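Local coordinates for thymidylate synthase A (Bacillus subtilis, PDB 1BKP), which catalyses the reductive methylation of dUMP to dTMP, using 5,10-methylenetetrahydrofolate as both methyl donor and reductant, at residues 71-76 against 80-85; 124-129 against 251-256. All coordinates share one frame; numbering follows the deposited sequence.

Contact 1: residues 71-76 against 80-85; sequences LLWIWQ and NDVNDL
Trp73 carries every contact that 71-76 makes with 80-85. Its CB bond points toward 80-85, and with CG anti to the backbone N (chi1 174°) the indole is laid against the first turn of helix 82-86. Over one face sits the CD2 methyl of Leu85, a CH-pi contact 3.7 Å from the centroid of the six-membered ring and 13° off its normal; CD1 of Leu85 lies nearer the root of the side chain, 3.8 Å from CB of Trp73. NE1 of Trp73 donates to O of Asp81 at 3.2 Å, a bent bond (136° at the hydrogen) that arrives well above the carbonyl plane. Helices 64-75 and 82-86 are joined here by a short loop, and Asp81 is the N-cap of the second: its OD1 takes the N-H of Asn83 at 2.8 Å, while its O also accepts from N of Asp84, on the face opposite to NE1. CB of Asp84 lies 4.0 Å from NE1 of Trp73, and OD2 of Asp84 is hydrogen-bonded to OG of Ser79. With an alanine in place of Trp73, the methyls of Leu85 would probably lose the ring they lie on, and O of Asp81 one of its donors. Further along, NE1 of Trp75 is hydrogen-bonded to OH of Tyr195 on helix 188-206.

Contact 2: residues 124-129 against 251-256; sequences DQVDYL and KDFYDF
The start of helix 125-135 meets the loop between strands 243-246 and 261-264 here, and the tie is a phenol-carboxylate hydrogen bond in a partly buried place, about 18 Å from the centre of the chain to that of the contact and away from the annotated sites. OH of Tyr254 donates to OD1 of Asp127 over 2.6 Å. The carboxylate oxygen lies at the edge of the tyrosine ring, near its plane, whereas the hydroxyl comes to OD1 from above the carboxylate plane, 43° out of it; the two planes are 63° apart. With CG of Tyr254 anti to its carbonyl carbon, the ring extends to bring OH to OD1 of Asp127, spanning a gap of 10.3 Å between CA of Asp127 and CA of Tyr254.

Beside the polar pair, CG1 of Val126 packs 3.7 Å from OH of Tyr254 and 4.2 Å from CE2 of Phe253, giving the bond an apolar flank that continues to Trp75 of helix 64-75. Asp124 fixes the helix start as its N-cap: OD1 receives the N-H of Asp127 at 2.9 Å in a nearly straight bond (170°), and OD2 makes salt bridges with Lys78 and Lys114. Lys78 also bonds OH of Tyr254, with only a long, weak ion pair to OD2 of Asp127. The phenol thus stands between an ammonium and a carboxylate, an environment that would probably polarise its O-H toward Asp127 and strengthen the short bond.

From the N terminus, contact 1 comes first: a three-residue turn after 71-76 brings 80-85 back against helix 64-75, a local closure complete before contact 2 opens. Contact 2 is long-range, closing a loop of 121 residues between 124-129 and 251-256 that takes in much of the central sheet and helix 188-206. The two are in series, neither nested nor crossed, with centres about 14 Å apart. They meet through the end of 71-76: NE2 of Gln76 lies 2.9 Å from O of Phe256 and 3.0 Å from O of Phe253, probable hydrogen bonds. Gln76, next in the chain after Trp75, thus ties helix 64-75 to the loop holding 251-256.

Contact 1: residues 71-76 against 80-85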
loop_
_atom_site.group_PDB
_atom_site.type_symbol
_atom_site.label_atom_id
_atom_site.label_comp_id
_atom_site.label_asym_id
_atom_site.label_seq_id
_atom_site.Cartn_x
_atom_site.Cartn_y
_atom_site.Cartn_z
ATOM N N LEU A 71 -15.950 -11.560 5.536
ATOM C CA LEU A 71 -14.716 -12.094 4.867
ATOM C C LEU A 71 -15.049 -13.210 3.871
ATOM O O LEU A 71 -14.594 -13.196 2.738
ATOM C CB LEU A 71 -13.741 -12.601 5.928
ATOM C CG LEU A 71 -12.388 -13.057 5.336
ATOM C CD1 LEU A 71 -11.542 -11.820 4.958
ATOM C CD2 LEU A 71 -11.693 -13.946 6.344
ATOM N N LEU A 72 -15.901 -14.182 4.255
ATOM C CA LEU A 72 -16.229 -15.301 3.341
ATOM C C LEU A 72 -17.002 -14.857 2.096
ATOM O O LEU A 72 -16.758 -15.335 0.999
ATOM C CB LEU A 72 -17.035 -16.386 4.079
ATOM C CG LEU A 72 -16.280 -17.017 5.277
ATOM C CD1 LEU A 72 -17.281 -17.927 6.156
ATOM C CD2 LEU A 72 -15.140 -17.887 4.681
ATOM N N TRP A 73 -17.879 -13.880 2.272
ATOM C CA TRP A 73 -18.705 -13.351 1.198
ATOM C C TRP A 73 -17.715 -12.728 0.156
ATOM O O TRP A 73 -17.898 -12.855 -1.059
ATOM C CB TRP A 73 -19.592 -12.224 1.785
ATOM C CG TRP A 73 -20.421 -11.470 0.810
ATOM C CD1 TRP A 73 -21.289 -11.985 -0.093
ATOM C CD2 TRP A 73 -20.480 -10.039 0.644
ATOM N NE1 TRP A 73 -21.896 -10.972 -0.825
ATOM C CE2 TRP A 73 -21.431 -9.771 -0.366
ATOM C CE3 TRP A 73 -19.840 -8.970 1.259
ATOM C CZ2 TRP A 73 -21.746 -8.482 -0.764
ATOM C CZ3 TRP A 73 -20.161 -7.656 0.852
ATOM C CH2 TRP A 73 -21.084 -7.432 -0.121
ATOM N N ILE A 74 -16.793 -11.880 0.622
ATOM C CA ILE A 74 -15.833 -11.261 -0.301
ATOM C C ILE A 74 -14.771 -12.237 -0.929
ATOM O O ILE A 74 -14.574 -12.274 -2.202
ATOM C CB ILE A 74 -15.046 -10.128 0.434
ATOM C CG1 ILE A 74 -16.030 -9.000 0.953
ATOM C CG2 ILE A 74 -13.997 -9.428 -0.536
ATOM C CD1 ILE A 74 -15.264 -8.141 2.123
ATOM N N TRP A 75 -14.094 -12.992 -0.076
ATOM C CA TRP A 75 -12.966 -13.829 -0.510
ATOM C C TRP A 75 -13.262 -15.267 -0.935
ATOM O O TRP A 75 -12.574 -15.770 -1.815
ATOM C CB TRP A 75 -11.931 -13.922 0.616
ATOM C CG TRP A 75 -11.075 -12.644 0.739
ATOM C CD1 TRP A 75 -11.423 -11.408 1.290
ATOM C CD2 TRP A 75 -9.765 -12.495 0.184
ATOM N NE1 TRP A 75 -10.379 -10.513 1.095
ATOM C CE2 TRP A 75 -9.347 -11.149 0.433
ATOM C CE3 TRP A 75 -8.896 -13.373 -0.481
ATOM C CZ2 TRP A 75 -8.090 -10.671 0.036
ATOM C CZ3 TRP A 75 -7.612 -12.884 -0.881
ATOM C CH2 TRP A 75 -7.236 -11.557 -0.616
ATOM N N GLN A 76 -14.314 -15.871 -0.390
ATOM C CA GLN A 76 -14.641 -17.260 -0.679
ATOM C C GLN A 76 -15.761 -17.352 -1.695
ATOM O O GLN A 76 -15.576 -17.953 -2.755
ATOM C CB GLN A 76 -15.039 -18.017 0.595
ATOM C CG GLN A 76 -15.074 -19.495 0.347
ATOM C CD GLN A 76 -15.767 -20.178 1.479
ATOM O OE1 GLN A 76 -16.910 -19.894 1.725
ATOM N NE2 GLN A 76 -15.034 -21.009 2.257
ATOM N N ASN A 80 -20.839 -10.109 -5.202
ATOM C CA ASN A 80 -21.106 -8.711 -4.984
ATOM C C ASN A 80 -22.622 -8.592 -4.688
ATOM O O ASN A 80 -23.155 -7.522 -4.733
ATOM C CB ASN A 80 -20.770 -7.875 -6.242
ATOM C CG ASN A 80 -21.593 -8.240 -7.422
ATOM O OD1 ASN A 80 -22.233 -9.274 -7.454
ATOM N ND2 ASN A 80 -21.488 -7.467 -8.431
ATOM N N ASP A 81 -23.275 -9.710 -4.355
ATOM C CA ASP A 81 -24.738 -9.690 -4.142
ATOM C C ASP A 81 -25.064 -9.592 -2.670
ATOM O O ASP A 81 -24.832 -10.521 -1.930
ATOM C CB ASP A 81 -25.363 -10.939 -4.726
ATOM C CG ASP A 81 -26.877 -11.047 -4.472
ATOM O OD1 ASP A 81 -27.528 -10.106 -4.050
ATOM O OD2 ASP A 81 -27.420 -12.123 -4.689
ATOM N N VAL A 82 -25.714 -8.501 -2.297
ATOM C CA VAL A 82 -26.032 -8.287 -0.898
ATOM C C VAL A 82 -27.016 -9.367 -0.365
ATOM O O VAL A 82 -26.928 -9.793 0.801
ATOM C CB VAL A 82 -26.439 -6.855 -0.641
ATOM C CG1 VAL A 82 -26.805 -6.688 0.854
ATOM C CG2 VAL A 82 -25.238 -5.899 -0.944
ATOM N N ASN A 83 -27.799 -9.936 -1.280
ATOM C CA ASN A 83 -28.726 -11.010 -0.891
ATOM C C ASN A 83 -27.960 -12.185 -0.371
ATOM O O ASN A 83 -28.377 -12.778 0.601
ATOM C CB ASN A 83 -29.652 -11.390 -2.053
ATOM C CG ASN A 83 -30.439 -10.183 -2.567
ATOM O OD1 ASN A 83 -31.290 -9.626 -1.863
ATOM N ND2 ASN A 83 -30.120 -9.742 -3.781
ATOM N N ASP A 84 -26.770 -12.468 -0.897
ATOM C CA ASP A 84 -25.999 -13.576 -0.373
ATOM C C ASP A 84 -25.601 -13.270 1.060
ATOM O O ASP A 84 -25.487 -14.140 1.882
ATOM C CB ASP A 84 -24.680 -13.799 -1.141
ATOM C CG ASP A 84 -24.867 -14.383 -2.469
ATOM O OD1 ASP A 84 -25.837 -15.144 -2.625
ATOM O OD2 ASP A 84 -24.038 -14.101 -3.347
ATOM N N LEU A 85 -25.303 -12.028 1.339
ATOM C CA LEU A 85 -24.891 -11.684 2.684
ATOM C C LEU A 85 -26.113 -11.709 3.618
ATOM O O LEU A 85 -26.023 -12.159 4.792
ATOM C CB LEU A 85 -24.218 -10.300 2.609
ATOM C CG LEU A 85 -23.350 -9.833 3.770
ATOM C CD1 LEU A 85 -22.235 -10.814 4.187
ATOM C CD2 LEU A 85 -22.790 -8.509 3.312
#

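Contact 2: residues 124-129 against 251-256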
loop_
_atom_site.group_PDB
_atom_site.type_symbol
_atom_site.label_atom_id
_atom_site.label_comp_id
_atom_site.label_asym_id
_atom_site.label_seq_id
_atom_site.Cartn_x
_atom_site.Cartn_y
_atom_site.Cartn_z
ATOM N N ASP A 124 -9.067 -16.433 -11.383
ATOM C CA ASP A 124 -9.225 -15.128 -10.686
ATOM C C ASP A 124 -8.030 -14.867 -9.721
ATOM O O ASP A 124 -7.092 -15.704 -9.565
ATOM C CB ASP A 124 -10.629 -15.066 -9.991
ATOM C CG ASP A 124 -10.791 -16.090 -8.870
ATOM O OD1 ASP A 124 -9.820 -16.367 -8.085
ATOM O OD2 ASP A 124 -11.893 -16.672 -8.795
ATOM N N GLN A 125 -8.073 -13.737 -9.028
ATOM C CA GLN A 125 -6.977 -13.392 -8.136
ATOM C C GLN A 125 -6.766 -14.314 -6.990
ATOM O O GLN A 125 -5.666 -14.446 -6.504
ATOM C CB GLN A 125 -7.240 -11.982 -7.562
ATOM C CG GLN A 125 -7.083 -10.828 -8.608
ATOM C CD GLN A 125 -7.135 -9.463 -7.898
ATOM O OE1 GLN A 125 -6.294 -9.211 -6.975
ATOM N NE2 GLN A 125 -8.146 -8.635 -8.218
ATOM N N VAL A 126 -7.833 -14.899 -6.466
ATOM C CA VAL A 126 -7.677 -15.733 -5.299
ATOM C C VAL A 126 -7.052 -17.101 -5.728
ATOM O O VAL A 126 -6.085 -17.551 -5.107
ATOM C CB VAL A 126 -9.034 -15.959 -4.616
ATOM C CG1 VAL A 126 -8.886 -16.914 -3.428
ATOM C CG2 VAL A 126 -9.656 -14.609 -4.183
ATOM N N ASP A 127 -7.582 -17.748 -6.777
ATOM C CA ASP A 127 -6.967 -19.008 -7.217
ATOM C C ASP A 127 -5.562 -18.808 -7.746
ATOM O O ASP A 127 -4.683 -19.658 -7.506
ATOM C CB ASP A 127 -7.836 -19.641 -8.296
ATOM C CG ASP A 127 -9.144 -20.200 -7.725
ATOM O OD1 ASP A 127 -9.170 -20.616 -6.529
ATOM O OD2 ASP A 127 -10.135 -20.125 -8.471
ATOM N N TYR A 128 -5.295 -17.630 -8.314
ATOM C CA TYR A 128 -3.984 -17.398 -8.818
ATOM C C TYR A 128 -3.034 -17.279 -7.589
ATOM O O TYR A 128 -1.963 -17.909 -7.502
ATOM C CB TYR A 128 -3.941 -16.087 -9.617
ATOM C CG TYR A 128 -2.574 -15.890 -10.232
ATOM C CD1 TYR A 128 -2.226 -16.548 -11.422
ATOM C CD2 TYR A 128 -1.619 -15.096 -9.606
ATOM C CE1 TYR A 128 -0.982 -16.402 -11.976
ATOM C CE2 TYR A 128 -0.374 -14.938 -10.154
ATOM C CZ TYR A 128 -0.080 -15.573 -11.337
ATOM O OH TYR A 128 1.101 -15.208 -11.923
ATOM N N LEU A 129 -3.471 -16.522 -6.574
ATOM C CA LEU A 129 -2.649 -16.374 -5.362
ATOM C C LEU A 129 -2.422 -17.732 -4.689
ATOM O O LEU A 129 -1.270 -18.063 -4.312
ATOM C CB LEU A 129 -3.422 -15.469 -4.330
ATOM C CG LEU A 129 -2.747 -15.375 -2.892
ATOM C CD1 LEU A 129 -1.378 -14.663 -3.003
ATOM C CD2 LEU A 129 -3.660 -14.686 -1.811
ATOM N N LYS A 251 -9.062 -28.660 4.231
ATOM C CA LYS A 251 -7.888 -28.692 3.409
ATOM C C LYS A 251 -8.050 -27.838 2.200
ATOM O O LYS A 251 -7.121 -27.705 1.455
ATOM C CB LYS A 251 -7.679 -30.139 2.911
ATOM C CG LYS A 251 -7.300 -31.079 3.996
ATOM C CD LYS A 251 -7.428 -32.508 3.548
ATOM C CE LYS A 251 -7.005 -33.424 4.681
ATOM N NZ LYS A 251 -7.153 -34.845 4.284
ATOM N N ASP A 252 -9.270 -27.412 1.893
ATOM C CA ASP A 252 -9.503 -26.573 0.734
ATOM C C ASP A 252 -10.080 -25.240 1.198
ATOM O O ASP A 252 -11.006 -25.236 1.971
ATOM C CB ASP A 252 -10.551 -27.216 -0.152
ATOM C CG ASP A 252 -10.771 -26.428 -1.431
ATOM O OD1 ASP A 252 -9.792 -26.177 -2.104
ATOM O OD2 ASP A 252 -11.872 -26.027 -1.797
ATOM N N PHE A 253 -9.541 -24.108 0.713
ATOM C CA PHE A 253 -10.079 -22.798 1.053
ATOM C C PHE A 253 -11.625 -22.670 0.832
ATOM O O PHE A 253 -12.326 -21.944 1.537
ATOM C CB PHE A 253 -9.375 -21.772 0.154
ATOM C CG PHE A 253 -9.718 -20.335 0.493
ATOM C CD1 PHE A 253 -9.173 -19.731 1.641
ATOM C CD2 PHE A 253 -10.594 -19.608 -0.317
ATOM C CE1 PHE A 253 -9.507 -18.391 1.980
ATOM C CE2 PHE A 253 -10.897 -18.311 0.030
ATOM C CZ PHE A 253 -10.355 -17.705 1.172
ATOM N N TYR A 254 -12.129 -23.383 -0.153
ATOM C CA TYR A 254 -13.520 -23.302 -0.489
ATOM C C TYR A 254 -14.402 -24.204 0.354
ATOM O O TYR A 254 -15.600 -24.127 0.208
ATOM C CB TYR A 254 -13.732 -23.581 -1.962
ATOM C CG TYR A 254 -13.010 -22.553 -2.769
ATOM C CD1 TYR A 254 -13.545 -21.272 -2.914
ATOM C CD2 TYR A 254 -11.787 -22.837 -3.352
ATOM C CE1 TYR A 254 -12.852 -20.269 -3.644
ATOM C CE2 TYR A 254 -11.076 -21.849 -4.079
ATOM C CZ TYR A 254 -11.612 -20.580 -4.221
ATOM O OH TYR A 254 -10.934 -19.598 -4.908
ATOM N N ASP A 255 -13.822 -24.855 1.370
ATOM C CA ASP A 255 -14.615 -25.734 2.225
ATOM C C ASP A 255 -14.957 -25.106 3.570
ATOM O O ASP A 255 -15.764 -25.647 4.316
ATOM C CB ASP A 255 -13.841 -27.035 2.513
ATOM C CG ASP A 255 -13.843 -27.973 1.344
ATOM O OD1 ASP A 255 -14.683 -27.769 0.435
ATOM O OD2 ASP A 255 -12.965 -28.885 1.309
ATOM N N PHE A 256 -14.365 -23.968 3.900
ATOM C CA PHE A 256 -14.573 -23.354 5.196
ATOM C C PHE A 256 -15.990 -22.790 5.319
ATOM O O PHE A 256 -16.573 -22.371 4.332
ATOM C CB PHE A 256 -13.552 -22.197 5.408
ATOM C CG PHE A 256 -12.163 -22.641 5.821
ATOM C CD1 PHE A 256 -11.939 -23.075 7.119
ATOM C CD2 PHE A 256 -11.088 -22.555 4.918
ATOM C CE1 PHE A 256 -10.648 -23.431 7.576
ATOM C CE2 PHE A 256 -9.779 -22.884 5.284
ATOM C CZ PHE A 256 -9.533 -23.333 6.657
#